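Local coordinates for protein haloacid dehalogenase (PDB 3UMC) that probably hydrolyses the carbon-halogen bond of L-2-haloacids, as a member of the haloacid dehalogenase-like hydrolase superfamily, at residues 35-40 and 222-227. Residues are numbered along the deposited sequence; the frame is centred on the assembly and turned at random.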
loop_
_atom_site.group_PDB
_atom_site.type_symbol
_atom_site.label_atom_id
_atom_site.label_comp_id
_atom_site.label_asym_id
_atom_site.label_seq_id
_atom_site.Cartn_x
_atom_site.Cartn_y
_atom_site.Cartn_z
ATOM N N ASP A 35 -13.424 11.024 11.431
ATOM C CA ASP A 35 -14.706 11.115 12.129
ATOM C C ASP A 35 -15.776 10.660 11.184
ATOM O O ASP A 35 -16.373 11.470 10.456
ATOM C CB ASP A 35 -14.931 12.570 12.535
ATOM C CG ASP A 35 -16.246 12.815 13.286
ATOM O OD1 ASP A 35 -17.047 11.866 13.563
ATOM O OD2 ASP A 35 -16.422 14.020 13.545
ATOM N N TRP A 36 -16.076 9.369 11.221
ATOM C CA TRP A 36 -17.024 8.789 10.303
ATOM C C TRP A 36 -18.453 9.302 10.612
ATOM O O TRP A 36 -19.218 9.592 9.719
ATOM C CB TRP A 36 -16.924 7.249 10.322
ATOM C CG TRP A 36 -17.030 6.664 11.635
ATOM C CD1 TRP A 36 -15.989 6.384 12.525
ATOM C CD2 TRP A 36 -18.243 6.302 12.306
ATOM N NE1 TRP A 36 -16.502 5.859 13.704
ATOM C CE2 TRP A 36 -17.879 5.816 13.600
ATOM C CE3 TRP A 36 -19.609 6.384 11.961
ATOM C CZ2 TRP A 36 -18.830 5.412 14.529
ATOM C CZ3 TRP A 36 -20.562 5.965 12.880
ATOM C CH2 TRP A 36 -20.171 5.493 14.155
ATOM N N ARG A 37 -18.791 9.416 11.889
ATOM C CA ARG A 37 -20.146 9.712 12.282
ATOM C C ARG A 37 -20.590 11.086 11.762
ATOM O O ARG A 37 -21.677 11.176 11.108
ATOM C CB ARG A 37 -20.261 9.634 13.796
ATOM C CG ARG A 37 -21.620 9.975 14.331
ATOM C CD ARG A 37 -21.729 9.639 15.785
ATOM N NE ARG A 37 -23.128 9.619 16.214
ATOM C CZ ARG A 37 -23.803 10.688 16.624
ATOM N NH1 ARG A 37 -23.245 11.880 16.658
ATOM N NH2 ARG A 37 -25.066 10.552 17.006
ATOM N N SER A 38 -19.786 12.130 12.016
ATOM C CA SER A 38 -20.095 13.467 11.457
ATOM C C SER A 38 -20.218 13.462 9.928
ATOM O O SER A 38 -21.112 14.140 9.345
ATOM C CB SER A 38 -19.061 14.554 11.797
ATOM O OG SER A 38 -18.983 14.817 13.179
ATOM N N SER A 39 -19.290 12.759 9.264
ATOM C CA SER A 39 -19.269 12.732 7.805
ATOM C C SER A 39 -20.487 12.001 7.251
ATOM O O SER A 39 -21.023 12.392 6.211
ATOM C CB SER A 39 -17.983 12.064 7.295
ATOM O OG SER A 39 -16.860 12.826 7.704
ATOM N N LEU A 40 -20.907 10.926 7.877
ATOM C CA LEU A 40 -22.058 10.262 7.369
ATOM C C LEU A 40 -23.285 11.170 7.622
ATOM O O LEU A 40 -24.093 11.364 6.731
ATOM C CB LEU A 40 -22.244 8.869 7.979
ATOM C CG LEU A 40 -21.642 7.735 7.131
ATOM C CD1 LEU A 40 -20.101 7.897 6.857
ATOM C CD2 LEU A 40 -21.909 6.425 7.764
ATOM N N TYR A 222 -18.400 8.551 18.691
ATOM C CA TYR A 222 -19.729 8.001 18.700
ATOM C C TYR A 222 -20.767 9.055 19.116
ATOM O O TYR A 222 -21.930 8.719 19.373
ATOM C CB TYR A 222 -19.802 6.750 19.580
ATOM C CG TYR A 222 -19.233 5.516 18.913
ATOM C CD1 TYR A 222 -19.999 4.743 18.083
ATOM C CD2 TYR A 222 -17.904 5.135 19.096
ATOM C CE1 TYR A 222 -19.463 3.565 17.443
ATOM C CE2 TYR A 222 -17.380 3.998 18.471
ATOM C CZ TYR A 222 -18.165 3.210 17.648
ATOM O OH TYR A 222 -17.636 2.079 17.004
ATOM N N GLY A 223 -20.342 10.308 19.111
ATOM C CA GLY A 223 -21.162 11.442 19.501
ATOM C C GLY A 223 -21.119 11.779 20.989
ATOM O O GLY A 223 -20.447 11.092 21.768
ATOM N N PRO A 224 -21.874 12.825 21.404
ATOM C CA PRO A 224 -22.002 13.206 22.836
ATOM C C PRO A 224 -22.409 12.050 23.780
ATOM O O PRO A 224 -22.002 12.053 24.928
ATOM C CB PRO A 224 -23.057 14.320 22.807
ATOM C CG PRO A 224 -22.963 14.890 21.358
ATOM C CD PRO A 224 -22.720 13.663 20.522
ATOM N N GLY A 225 -23.157 11.048 23.327
ATOM C CA GLY A 225 -23.403 9.847 24.203
ATOM C C GLY A 225 -22.220 8.928 24.646
ATOM O O GLY A 225 -22.349 8.141 25.594
ATOM N N GLN A 226 -21.071 9.012 23.966
ATOM C CA GLN A 226 -20.089 7.921 23.984
ATOM C C GLN A 226 -19.681 7.475 25.387
ATOM O O GLN A 226 -19.255 8.285 26.211
ATOM C CB GLN A 226 -18.812 8.329 23.225
ATOM C CG GLN A 226 -17.748 7.210 23.113
ATOM C CD GLN A 226 -16.567 7.569 22.170
ATOM O OE1 GLN A 226 -16.716 8.367 21.216
ATOM N NE2 GLN A 226 -15.385 6.990 22.465
ATOM N N SER A 227 -19.671 6.164 25.566
ATOM C CA SER A 227 -19.288 5.572 26.814
ATOM C C SER A 227 -18.065 4.649 26.743
ATOM O O SER A 227 -17.565 4.262 27.787
ATOM C CB SER A 227 -20.491 4.742 27.351
ATOM O OG SER A 227 -20.724 3.611 26.494
#
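Trp36 points the CZ2-CH2 edge of its indole at one face of the Tyr222 ring, over the rim and not the centre, with CZ2 3.5 Å from Tyr222 CE1. The planes stand at 77°, a T-shaped stack. Indole suits the place because its far rim reaches the tyrosine while NE1 still bonds Glu221. Beside it, Arg37 runs its aliphatic chain out from the helix, CG anti to the backbone N (chi1 178°), and lays CD 3.5 Å from Tyr222 C. The guanidinium then passes one face over the Tyr222 carbonyl and the next residue, NH1 lying 3.6 Å from Gly223 CA; glycine easily takes the positive phi (89°) found here. No hydrogen bond spans the two segments, and the charge of Arg37 is met by Asp62.

Within the segments, Gln226 N bonds Gly223 O to close a type I turn, and Gln226 OE1 separately accepts from Tyr222 N (3.0 Å). Asp35 N-caps the helix, its OD1 accepting from Ser38 N (3.2 Å). Arg65 adds a cation-pi contact to Trp36. The loop between strands 212-216 and 238-240 of the parallel Rossmann-like sheet thus rests against the start of helix 36-50, next to helix 57-67.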